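Local coordinates for protein ethylbenzene dehydrogenase alpha-subunit (Aromatoleum aromaticum, PDB 2IVF) that belongs to the molybdopterin oxidoreductase family and carries a molybdenum atom, two pterin guanine dinucleotide ligands and an iron/sulfur cluster, at residues T662-C665 / F670-F673. Numbering follows the deposited sequence.
Sequences TTPC and FFTF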
# COMPACT_ATOMS: atom_id res chain seq x y z
N THR A 662 -13.78 -5.89 11.55
CA THR A 662 -13.20 -4.67 11.01
C THR A 662 -13.98 -3.43 11.50
O THR A 662 -15.00 -3.54 12.15
CB THR A 662 -13.18 -4.72 9.51
OG1 THR A 662 -14.52 -4.94 9.05
CG2 THR A 662 -12.30 -5.88 9.05
N THR A 663 -13.41 -2.25 11.27
CA THR A 663 -13.99 -1.01 11.75
C THR A 663 -14.20 -0.11 10.57
O THR A 663 -13.37 0.75 10.27
CB THR A 663 -13.06 -0.30 12.75
OG1 THR A 663 -11.79 -0.02 12.13
CG2 THR A 663 -12.85 -1.18 13.98
N PRO A 664 -15.30 -0.33 9.86
CA PRO A 664 -15.54 0.43 8.61
C PRO A 664 -16.07 1.86 8.87
O PRO A 664 -16.61 2.20 9.96
CB PRO A 664 -16.64 -0.39 7.94
CG PRO A 664 -17.41 -0.91 9.09
CD PRO A 664 -16.41 -1.24 10.13
N CYS A 665 -15.98 2.69 7.83
CA CYS A 665 -16.67 3.94 7.82
C CYS A 665 -17.57 3.95 6.58
O CYS A 665 -17.79 2.90 5.94
CB CYS A 665 -15.64 5.05 7.77
SG CYS A 665 -14.63 5.02 6.26
N PHE A 670 -19.37 -1.69 5.45
CA PHE A 670 -19.71 -3.06 5.84
C PHE A 670 -18.69 -3.51 6.84
O PHE A 670 -17.48 -3.20 6.70
CB PHE A 670 -19.71 -4.05 4.63
CG PHE A 670 -18.81 -3.66 3.50
CD1 PHE A 670 -17.48 -4.05 3.46
CD2 PHE A 670 -19.31 -2.93 2.43
CE1 PHE A 670 -16.65 -3.67 2.41
CE2 PHE A 670 -18.50 -2.52 1.38
CZ PHE A 670 -17.17 -2.93 1.35
N PHE A 671 -19.18 -4.23 7.87
CA PHE A 671 -18.30 -4.85 8.86
C PHE A 671 -17.94 -6.24 8.40
O PHE A 671 -18.78 -6.96 7.84
CB PHE A 671 -19.05 -5.02 10.17
CG PHE A 671 -19.15 -3.78 10.97
CD1 PHE A 671 -20.09 -2.82 10.67
CD2 PHE A 671 -18.29 -3.58 12.03
CE1 PHE A 671 -20.19 -1.66 11.44
CE2 PHE A 671 -18.38 -2.43 12.81
CZ PHE A 671 -19.34 -1.48 12.50
N THR A 672 -16.73 -6.65 8.70
CA THR A 672 -16.24 -7.97 8.21
C THR A 672 -15.67 -8.72 9.38
O THR A 672 -15.01 -8.16 10.28
CB THR A 672 -15.22 -7.78 7.06
OG1 THR A 672 -15.89 -7.20 5.93
CG2 THR A 672 -14.56 -9.09 6.61
N PHE A 673 -15.99 -10.01 9.39
CA PHE A 673 -15.56 -10.95 10.40
C PHE A 673 -14.14 -11.46 10.18
O PHE A 673 -13.73 -11.76 9.06
CB PHE A 673 -16.53 -12.13 10.40
CG PHE A 673 -16.17 -13.23 11.35
CD1 PHE A 673 -16.08 -12.99 12.70
CD2 PHE A 673 -15.95 -14.50 10.89
CE1 PHE A 673 -15.76 -14.05 13.62
CE2 PHE A 673 -15.67 -15.55 11.77
CZ PHE A 673 -15.57 -15.32 13.14
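Thr662 and Thr672 face each other with their CA atoms 5.3 Å apart, where the loop leaving strand 659-661 still runs beside strand 670-676. One backbone bond joins them: Thr662 N donates to Thr672 O at 2.9 Å, nearly straight at 160° and in the carbonyl plane. The return bond is not made by the backbone of Thr662. Its side chain replaces the carbonyl, with Thr672 N donating to Thr662 OG1 at 2.8 Å along a more bent path (139°). With chi1 at 57°, OG1 lies between the backbone N and the carbonyl carbon, where it can meet Thr672 N. Thr662 CG2 lies 3.7 Å from Thr672 O. The carbonyl oxygen Thr662 O instead lies obliquely to the Phe671 ring, 3.3 Å from Phe671 CD2; it is buried and has no polar partner in the model.

Two residues on, Pro664 points toward the strand. Its CD sits over the centre of one Phe671 face, 3.5 Å from the centroid, which meets the criteria for a CH-pi contact. Pro664 CB packs 3.2 Å from Phe670 O. Phe753 meets the same phenylalanine ring edge-to-face.

Ser91, a residue of the iron/sulfur cluster pocket, hydrogen-bonds through OG to Thr662 OG1 and through O to Thr672 OG1. Strands 659-661 and 670-676 are consecutive, adjacent and antiparallel, hence a beta-hairpin; at its loop end a side-chain hydroxyl continues the pairing beyond 659-661, an outermost strand, along 670-676, the central strand of the three-stranded sheet with 767-769, and the paired threonines adjoin the cluster-binding loop.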